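Side-chain contacts in apical membrane antigen 1 (Babesia divergens, PDB 4APM), which probably serves host-cell invasion at the moving junction of this apicomplexan parasite, here seen as its domain I, II and III region with bound calcium: residues D65-I70 with P149-A154; H160-P165 with L202-S207; I198-Y203 with G349-Q354. All blocks are in the same frame, centred on the assembly; numbering follows the deposited sequence.

Contact 1. Residues D65-I70 with P149-A154; sequences DFLNRI and PFVYDA
F66 and L67, the two residues that meet V151, sit at the centre of a type I beta turn closed by N68 N donating to D65 O at 3.0 Å. A weak bond from L67 N to D65 OD2, 3.3 Å long, links the aspartate side chain to the same turn. F66 CG stands between its own backbone N and carbonyl carbon (chi1 75°), and this rotation carries the ring up against L67. The methyl L67 CD2 lies 3.7 Å above the plane of the F66 ring, over its centre, and so reaches V151 already packed on an aromatic face. V151, on strand 150-153, directs its side chain at the turn. L67 CD2 approaches its branch point, with V151 CB 3.9 Å away and V151 CG2 and CG1 each 4.0 Å away. The F66 and V151 side chains approach each other from opposite directions: F66 CE2 lies 3.8 Å from V151 CG2, which meets the ring at an oblique tilt. F66 also packs on V57, I58 and L60 of strand 56-60, while V151 continues into Y204 of the neighbouring strand 202-205. The turn thereby lays a loop against the five-stranded antiparallel sheet. Everything that crosses is hydrocarbon, so the join rests on burial and shape; the polar bonds stay within the turn, whose two central residues both meet one valine.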
loop_
_atom_site.group_PDB
_atom_site.type_symbol
_atom_site.label_atom_id
_atom_site.label_comp_id
_atom_site.label_asym_id
_atom_site.label_seq_id
_atom_site.Cartn_x
_atom_site.Cartn_y
_atom_site.Cartn_z
ATOM N N ASP A 65 15.072 -10.691 13.878
ATOM C CA ASP A 65 14.752 -10.074 12.586
ATOM C C ASP A 65 14.389 -11.142 11.544
ATOM O O ASP A 65 15.088 -12.163 11.425
ATOM C CB ASP A 65 15.897 -9.214 12.066
ATOM C CG ASP A 65 15.547 -8.517 10.753
ATOM O OD1 ASP A 65 14.621 -7.678 10.743
ATOM O OD2 ASP A 65 16.181 -8.813 9.728
ATOM N N PHE A 66 13.265 -10.940 10.846
ATOM C CA PHE A 66 12.734 -11.981 9.988
ATOM C C PHE A 66 13.650 -12.308 8.818
ATOM O O PHE A 66 13.534 -13.376 8.243
ATOM C CB PHE A 66 11.288 -11.721 9.545
ATOM C CG PHE A 66 11.130 -10.652 8.476
ATOM C CD1 PHE A 66 11.698 -9.386 8.628
ATOM C CD2 PHE A 66 10.355 -10.905 7.344
ATOM C CE1 PHE A 66 11.538 -8.415 7.650
ATOM C CE2 PHE A 66 10.160 -9.923 6.377
ATOM C CZ PHE A 66 10.749 -8.679 6.530
ATOM N N LEU A 67 14.620 -11.437 8.546
ATOM C CA LEU A 67 15.568 -11.670 7.457
ATOM C C LEU A 67 16.793 -12.503 7.868
ATOM O O LEU A 67 17.638 -12.819 7.020
ATOM C CB LEU A 67 15.996 -10.349 6.786
ATOM C CG LEU A 67 14.898 -9.496 6.100
ATOM C CD1 LEU A 67 15.450 -8.345 5.246
ATOM C CD2 LEU A 67 13.948 -10.356 5.279
ATOM N N ASN A 68 16.883 -12.883 9.147
ATOM C CA ASN A 68 17.869 -13.914 9.566
ATOM C C ASN A 68 17.536 -15.239 8.924
ATOM O O ASN A 68 16.363 -15.519 8.683
ATOM C CB ASN A 68 17.852 -14.091 11.085
ATOM C CG ASN A 68 18.384 -12.890 11.794
ATOM O OD1 ASN A 68 18.705 -11.898 11.156
ATOM N ND2 ASN A 68 18.428 -12.939 13.118
ATOM N N ARG A 69 18.539 -16.085 8.696
ATOM C CA ARG A 69 18.274 -17.414 8.149
ATOM C C ARG A 69 17.452 -18.258 9.111
ATOM O O ARG A 69 17.618 -18.173 10.320
ATOM C CB ARG A 69 19.577 -18.138 7.824
ATOM C CG ARG A 69 20.505 -17.354 6.931
ATOM C CD ARG A 69 21.570 -18.247 6.330
ATOM N NE ARG A 69 22.496 -17.443 5.548
ATOM C CZ ARG A 69 22.400 -17.250 4.236
ATOM N NH1 ARG A 69 21.458 -17.868 3.520
ATOM N NH2 ARG A 69 23.277 -16.467 3.633
ATOM N N ILE A 70 16.610 -19.121 8.566
ATOM C CA ILE A 70 15.822 -20.048 9.368
ATOM C C ILE A 70 16.759 -21.089 9.997
ATOM O O ILE A 70 16.370 -21.854 10.878
ATOM C CB ILE A 70 14.746 -20.723 8.495
ATOM C CG1 ILE A 70 13.640 -21.336 9.341
ATOM C CG2 ILE A 70 15.362 -21.733 7.538
ATOM C CD1 ILE A 70 12.460 -21.801 8.508
ATOM N N PRO A 149 8.218 -16.409 -1.378
ATOM C CA PRO A 149 8.233 -14.946 -1.396
ATOM C C PRO A 149 9.662 -14.374 -1.344
ATOM O O PRO A 149 10.615 -15.089 -0.999
ATOM C CB PRO A 149 7.454 -14.559 -0.143
ATOM C CG PRO A 149 7.355 -15.793 0.700
ATOM C CD PRO A 149 7.992 -16.947 -0.024
ATOM N N PHE A 150 9.802 -13.105 -1.718
ATOM C CA PHE A 150 11.040 -12.358 -1.529
ATOM C C PHE A 150 10.825 -11.130 -0.611
ATOM O O PHE A 150 9.704 -10.700 -0.381
ATOM C CB PHE A 150 11.560 -11.909 -2.883
ATOM C CG PHE A 150 10.795 -10.748 -3.467
ATOM C CD1 PHE A 150 9.667 -10.970 -4.254
ATOM C CD2 PHE A 150 11.177 -9.424 -3.189
ATOM C CE1 PHE A 150 8.963 -9.917 -4.795
ATOM C CE2 PHE A 150 10.455 -8.365 -3.706
ATOM C CZ PHE A 150 9.353 -8.613 -4.519
ATOM N N VAL A 151 11.903 -10.575 -0.072
ATOM C CA VAL A 151 11.854 -9.255 0.543
ATOM C C VAL A 151 13.051 -8.548 -0.018
ATOM O O VAL A 151 14.146 -9.098 0.004
ATOM C CB VAL A 151 12.013 -9.350 2.067
ATOM C CG1 VAL A 151 12.041 -7.945 2.681
ATOM C CG2 VAL A 151 10.888 -10.203 2.682
ATOM N N TYR A 152 12.851 -7.411 -0.668
ATOM C CA TYR A 152 13.994 -6.689 -1.182
ATOM C C TYR A 152 14.298 -5.539 -0.212
ATOM O O TYR A 152 13.413 -4.746 0.099
ATOM C CB TYR A 152 13.743 -6.141 -2.598
ATOM C CG TYR A 152 14.898 -5.271 -3.092
ATOM C CD1 TYR A 152 16.132 -5.832 -3.415
ATOM C CD2 TYR A 152 14.785 -3.899 -3.143
ATOM C CE1 TYR A 152 17.183 -5.065 -3.862
ATOM C CE2 TYR A 152 15.822 -3.121 -3.608
ATOM C CZ TYR A 152 17.021 -3.713 -3.964
ATOM O OH TYR A 152 18.077 -2.919 -4.371
ATOM N N ASP A 153 15.541 -5.470 0.260
ATOM C CA ASP A 153 16.053 -4.348 1.090
ATOM C C ASP A 153 16.705 -3.245 0.230
ATOM O O ASP A 153 17.841 -3.380 -0.196
ATOM C CB ASP A 153 17.083 -4.896 2.076
ATOM C CG ASP A 153 17.585 -3.846 3.077
ATOM O OD1 ASP A 153 17.484 -2.616 2.804
ATOM O OD2 ASP A 153 18.111 -4.279 4.131
ATOM N N ALA A 154 16.005 -2.143 0.011
ATOM C CA ALA A 154 16.504 -1.096 -0.864
ATOM C C ALA A 154 17.664 -0.291 -0.237
ATOM O O ALA A 154 18.417 0.383 -0.944
ATOM C CB ALA A 154 15.363 -0.172 -1.280
#

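Contact 2. Residues H160-P165 with L202-S207; sequences HILFTP and LYYGSS
The methyl CD1 of L162 presses on the ring of Y204, coming within 3.5 Å of its CE2, a close fit for two carbons. The next ring atom, Y204 CD2, is 4.2 Å from the same methyl, so the leucine touches one flank of the ring with a single branch, at a slant to the ring plane. L162 CG lies anti to the carbonyl carbon and beside the backbone N (chi1 -63°), and together with an extended chi2 of -168° this carries CD1 across to the tyrosine. On strand 202-205, the ring of Y204 is swung away from its backbone N (chi1 -172°), sending the phenol toward the chain that leaves strand 158-161. Its hydroxyl ends at a water lying at the ring edge, in the ring plane: Y204 OH donates to water 1 over 2.8 Å, and water 1 in turn donates to T164 O over 2.9 Å. P165 O comes only to 4.1 Å from Y204 OH and bonds instead to Q167 NE2. T164 turns its side chain from the tyrosine, its OG1 bonding to M166 N. Beyond the two segments, Y204 takes a cation-pi contact from K56, and L162 packs on V151 of strand 150-153, which lies between strand 202-205 and strand 158-161, the latter ending just ahead of L162. The chemistry is thus divided along one side chain: the ring carbons are packed against leucine, whereas the hydroxyl spends its proton on a water that relays the bond to a backbone carbonyl, pinning the far end of the phenol.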
loop_
_atom_site.group_PDB
_atom_site.type_symbol
_atom_site.label_atom_id
_atom_site.label_comp_id
_atom_site.label_asym_id
_atom_site.label_seq_id
_atom_site.Cartn_x
_atom_site.Cartn_y
_atom_site.Cartn_z
ATOM N N HIS A 160 16.338 -10.909 -0.532
ATOM C CA HIS A 160 16.162 -12.076 0.322
ATOM C C HIS A 160 15.049 -12.975 -0.157
ATOM O O HIS A 160 13.920 -12.535 -0.412
ATOM C CB HIS A 160 15.874 -11.650 1.757
ATOM C CG HIS A 160 16.925 -10.755 2.350
ATOM N ND1 HIS A 160 17.884 -11.215 3.178
ATOM C CD2 HIS A 160 17.164 -9.395 2.183
ATOM C CE1 HIS A 160 18.687 -10.195 3.535
ATOM N NE2 HIS A 160 18.241 -9.081 2.923
ATOM N N ILE A 161 15.332 -14.262 -0.228
ATOM C CA ILE A 161 14.281 -15.215 -0.474
ATOM C C ILE A 161 13.882 -15.829 0.856
ATOM O O ILE A 161 14.741 -16.211 1.660
ATOM C CB ILE A 161 14.723 -16.294 -1.494
ATOM C CG1 ILE A 161 15.374 -15.628 -2.718
ATOM C CG2 ILE A 161 13.554 -17.187 -1.892
ATOM C CD1 ILE A 161 14.483 -14.678 -3.499
ATOM N N LEU A 162 12.581 -15.860 1.105
ATOM C CA LEU A 162 12.049 -16.423 2.317
ATOM C C LEU A 162 11.861 -17.904 2.099
ATOM O O LEU A 162 11.614 -18.335 0.971
ATOM C CB LEU A 162 10.731 -15.732 2.699
ATOM C CG LEU A 162 10.929 -14.239 2.989
ATOM C CD1 LEU A 162 9.727 -13.583 3.647
ATOM C CD2 LEU A 162 12.152 -14.047 3.856
ATOM N N PHE A 163 12.056 -18.685 3.159
ATOM C CA PHE A 163 11.922 -20.143 3.102
ATOM C C PHE A 163 10.489 -20.601 3.345
ATOM O O PHE A 163 10.196 -21.776 3.222
ATOM C CB PHE A 163 12.843 -20.804 4.137
ATOM C CG PHE A 163 13.146 -22.257 3.853
ATOM C CD1 PHE A 163 13.748 -22.644 2.651
ATOM C CD2 PHE A 163 12.879 -23.239 4.809
ATOM C CE1 PHE A 163 14.035 -23.980 2.389
ATOM C CE2 PHE A 163 13.191 -24.576 4.564
ATOM C CZ PHE A 163 13.760 -24.945 3.352
ATOM N N THR A 164 9.615 -19.689 3.774
ATOM C CA THR A 164 8.214 -20.045 4.051
ATOM C C THR A 164 7.290 -18.907 3.657
ATOM O O THR A 164 7.658 -17.744 3.811
ATOM C CB THR A 164 7.977 -20.362 5.550
ATOM O OG1 THR A 164 6.568 -20.482 5.795
ATOM C CG2 THR A 164 8.520 -19.277 6.425
ATOM N N PRO A 165 6.062 -19.234 3.188
ATOM C CA PRO A 165 5.111 -18.163 2.935
ATOM C C PRO A 165 4.334 -17.754 4.195
ATOM O O PRO A 165 3.492 -16.848 4.127
ATOM C CB PRO A 165 4.178 -18.772 1.903
ATOM C CG PRO A 165 4.149 -20.234 2.261
ATOM C CD PRO A 165 5.515 -20.558 2.812
ATOM N N LEU A 202 12.031 -1.713 2.934
ATOM C CA LEU A 202 11.837 -3.127 2.631
ATOM C C LEU A 202 10.590 -3.331 1.770
ATOM O O LEU A 202 9.557 -2.663 1.963
ATOM C CB LEU A 202 11.723 -3.938 3.927
ATOM C CG LEU A 202 12.973 -4.581 4.548
ATOM C CD1 LEU A 202 14.238 -3.725 4.445
ATOM C CD2 LEU A 202 12.740 -5.017 5.987
ATOM N N TYR A 203 10.692 -4.258 0.809
ATOM C CA TYR A 203 9.577 -4.611 -0.065
ATOM C C TYR A 203 9.320 -6.103 0.045
ATOM O O TYR A 203 10.152 -6.901 -0.379
ATOM C CB TYR A 203 9.934 -4.315 -1.513
ATOM C CG TYR A 203 10.171 -2.870 -1.819
ATOM C CD1 TYR A 203 11.341 -2.228 -1.413
ATOM C CD2 TYR A 203 9.228 -2.149 -2.545
ATOM C CE1 TYR A 203 11.543 -0.913 -1.688
ATOM C CE2 TYR A 203 9.438 -0.839 -2.863
ATOM C CZ TYR A 203 10.606 -0.229 -2.432
ATOM O OH TYR A 203 10.788 1.090 -2.730
ATOM N N TYR A 204 8.180 -6.475 0.612
ATOM C CA TYR A 204 7.729 -7.876 0.627
ATOM C C TYR A 204 6.888 -8.131 -0.620
ATOM O O TYR A 204 5.978 -7.367 -0.938
ATOM C CB TYR A 204 6.880 -8.132 1.875
ATOM C CG TYR A 204 6.501 -9.587 2.118
ATOM C CD1 TYR A 204 5.432 -10.178 1.441
ATOM C CD2 TYR A 204 7.188 -10.352 3.054
ATOM C CE1 TYR A 204 5.075 -11.504 1.686
ATOM C CE2 TYR A 204 6.859 -11.685 3.291
ATOM C CZ TYR A 204 5.804 -12.254 2.601
ATOM O OH TYR A 204 5.462 -13.544 2.831
ATOM N N GLY A 205 7.148 -9.222 -1.315
ATOM C CA GLY A 205 6.316 -9.518 -2.462
ATOM C C GLY A 205 6.401 -10.949 -2.892
ATOM O O GLY A 205 7.116 -11.762 -2.286
ATOM N N SER A 206 5.712 -11.237 -3.989
ATOM C CA SER A 206 5.665 -12.550 -4.533
ATOM C C SER A 206 6.363 -12.496 -5.874
ATOM O O SER A 206 6.583 -11.428 -6.413
ATOM C CB SER A 206 4.198 -12.961 -4.729
ATOM O OG SER A 206 3.762 -12.588 -6.018
ATOM N N SER A 207 6.585 -13.652 -6.474
ATOM C CA SER A 207 7.281 -13.716 -7.757
ATOM C C SER A 207 6.428 -13.186 -8.914
ATOM O O SER A 207 6.895 -13.098 -10.034
ATOM C CB SER A 207 7.698 -15.139 -8.033
ATOM O OG SER A 207 6.551 -15.932 -8.294
HETATM O O HOH W 1 6.513 -15.268 4.709
#

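Contact 3. Residues I198-Y203 with G349-Q354; sequences IDAHLY and GSPLEQ
A200 and S350 are the closest backbone pair here, their CA atoms 6.2 Å apart. A200 occupies the second position of a type I beta turn running from D199 to L202 and closed by L202 N donating to D199 O at 2.9 Å; strand 202-205 starts directly from this turn. The facing segment is a loop bent by an ST turn, in which L352 N donates to S350 OG at 3.2 Å with a nearly straight N-H...O angle of 163°. That hydroxyl is also hydrogen-bonded to the carboxylate of D355. The bend brings P351 and L352 together against A200 CB, which points toward them. L352 CG and CD1 each lie 3.8 Å from A200 CB, while P351 CG adds the pyrrolidine side at 3.9 Å. L352 CG lies beside its backbone N (chi1 -59°), keeping the branch over the alanine methyl. The contact joins the turn before strand 202-205 to the loop after strand 342-346, beside helix 249-257, where P351 and L352 pack on S253 and E250. One methyl set into the angle formed by a proline and a leucine implies a mainly apolar seam, with the S350 hydroxyl at its margin; the polar bonds lie within each bend, and van der Waals packing joins the two.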
loop_
_atom_site.group_PDB
_atom_site.type_symbol
_atom_site.label_atom_id
_atom_site.label_comp_id
_atom_site.label_asym_id
_atom_site.label_seq_id
_atom_site.Cartn_x
_atom_site.Cartn_y
_atom_site.Cartn_z
ATOM N N ILE A 198 10.333 2.497 9.917
ATOM C CA ILE A 198 11.778 2.514 9.780
ATOM C C ILE A 198 12.254 1.444 8.827
ATOM O O ILE A 198 13.392 1.490 8.362
ATOM C CB ILE A 198 12.497 2.291 11.110
ATOM C CG1 ILE A 198 12.191 0.891 11.652
ATOM C CG2 ILE A 198 12.163 3.412 12.089
ATOM C CD1 ILE A 198 12.775 0.661 13.016
ATOM N N ASP A 199 11.409 0.445 8.573
ATOM C CA ASP A 199 11.713 -0.513 7.526
ATOM C C ASP A 199 10.990 -0.175 6.235
ATOM O O ASP A 199 10.648 -1.062 5.440
ATOM C CB ASP A 199 11.474 -1.941 8.006
ATOM C CG ASP A 199 12.681 -2.497 8.766
ATOM O OD1 ASP A 199 13.828 -2.118 8.426
ATOM O OD2 ASP A 199 12.501 -3.308 9.700
ATOM N N ALA A 200 10.717 1.109 6.034
ATOM C CA ALA A 200 9.897 1.515 4.903
ATOM C C ALA A 200 10.585 1.108 3.596
ATOM O O ALA A 200 9.986 1.117 2.542
ATOM C CB ALA A 200 9.665 3.004 4.926
ATOM N N HIS A 201 11.850 0.740 3.697
ATOM C CA HIS A 201 12.709 0.569 2.528
ATOM C C HIS A 201 12.731 -0.896 2.153
ATOM O O HIS A 201 13.374 -1.285 1.188
ATOM C CB HIS A 201 14.148 1.073 2.842
ATOM C CG HIS A 201 14.777 0.418 4.078
ATOM N ND1 HIS A 201 14.432 0.759 5.341
ATOM C CD2 HIS A 201 15.735 -0.600 4.198
ATOM C CE1 HIS A 201 15.129 -0.003 6.224
ATOM N NE2 HIS A 201 15.920 -0.833 5.527
ATOM N N LEU A 202 12.031 -1.713 2.934
ATOM C CA LEU A 202 11.837 -3.127 2.631
ATOM C C LEU A 202 10.590 -3.331 1.770
ATOM O O LEU A 202 9.557 -2.663 1.963
ATOM C CB LEU A 202 11.723 -3.938 3.927
ATOM C CG LEU A 202 12.973 -4.581 4.548
ATOM C CD1 LEU A 202 14.238 -3.725 4.445
ATOM C CD2 LEU A 202 12.740 -5.017 5.987
ATOM N N TYR A 203 10.692 -4.258 0.809
ATOM C CA TYR A 203 9.577 -4.611 -0.065
ATOM C C TYR A 203 9.320 -6.103 0.045
ATOM O O TYR A 203 10.152 -6.901 -0.379
ATOM C CB TYR A 203 9.934 -4.315 -1.513
ATOM C CG TYR A 203 10.171 -2.870 -1.819
ATOM C CD1 TYR A 203 11.341 -2.228 -1.413
ATOM C CD2 TYR A 203 9.228 -2.149 -2.545
ATOM C CE1 TYR A 203 11.543 -0.913 -1.688
ATOM C CE2 TYR A 203 9.438 -0.839 -2.863
ATOM C CZ TYR A 203 10.606 -0.229 -2.432
ATOM O OH TYR A 203 10.788 1.090 -2.730
ATOM N N GLY A 349 1.694 0.802 -0.238
ATOM C CA GLY A 349 2.606 1.899 -0.510
ATOM C C GLY A 349 3.397 2.311 0.715
ATOM O O GLY A 349 3.129 1.873 1.834
ATOM N N SER A 350 4.361 3.182 0.497
ATOM C CA SER A 350 5.138 3.713 1.585
ATOM C C SER A 350 4.280 4.239 2.752
ATOM O O SER A 350 3.271 4.914 2.543
ATOM C CB SER A 350 6.051 4.832 1.086
ATOM O OG SER A 350 6.932 5.149 2.153
ATOM N N PRO A 351 4.690 3.941 3.979
ATOM C CA PRO A 351 4.103 4.571 5.180
ATOM C C PRO A 351 4.590 6.014 5.495
ATOM O O PRO A 351 4.128 6.615 6.482
ATOM C CB PRO A 351 4.572 3.635 6.310
ATOM C CG PRO A 351 5.905 3.117 5.824
ATOM C CD PRO A 351 5.714 2.922 4.325
ATOM N N LEU A 352 5.540 6.543 4.715
ATOM C CA LEU A 352 6.261 7.804 5.065
ATOM C C LEU A 352 5.730 8.973 4.289
ATOM O O LEU A 352 5.710 8.928 3.052
ATOM C CB LEU A 352 7.749 7.697 4.716
ATOM C CG LEU A 352 8.556 6.595 5.357
ATOM C CD1 LEU A 352 10.048 6.784 5.045
ATOM C CD2 LEU A 352 8.267 6.590 6.858
ATOM N N GLU A 353 5.412 10.061 4.984
ATOM C CA GLU A 353 5.122 11.331 4.294
ATOM C C GLU A 353 6.226 11.686 3.338
ATOM O O GLU A 353 5.965 12.265 2.286
ATOM C CB GLU A 353 4.969 12.507 5.269
ATOM C CG GLU A 353 3.606 12.643 5.918
ATOM C CD GLU A 353 3.569 13.809 6.892
ATOM O OE1 GLU A 353 4.212 14.841 6.599
ATOM O OE2 GLU A 353 2.986 13.660 7.988
ATOM N N GLN A 354 7.466 11.412 3.722
ATOM C CA GLN A 354 8.606 11.807 2.877
ATOM C C GLN A 354 8.472 11.256 1.468
ATOM O O GLN A 354 9.190 11.691 0.579
ATOM C CB GLN A 354 9.932 11.251 3.395
ATOM C CG GLN A 354 10.259 11.432 4.846
ATOM C CD GLN A 354 11.391 10.500 5.234
ATOM O OE1 GLN A 354 12.033 9.891 4.364
ATOM N NE2 GLN A 354 11.626 10.352 6.529
#

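From the N terminus, contact 1 closes the loop from residue 70 to 149, bringing the irregular chain after strand 56-60 back onto the five-stranded antiparallel sheet. Contact 2 opens only later and closes 165 to 202, spanning strands 158-161 and 202-205 across strand 150-153; backbone bonds from V151 to H160 and from Y152 to Y203 join it directly to contact 1. Contact 3 sets out from 198-203, sharing L202 and Y203 with contact 2, and returns at 349-354 after the longest excursion. Contacts 2 and 3 therefore cross in chain order, while contact 1 stands in series before both. Contacts 1 and 2 both lie on one sheet; contact 3 ties the turn before strand 202-205 to the loop after strand 342-346.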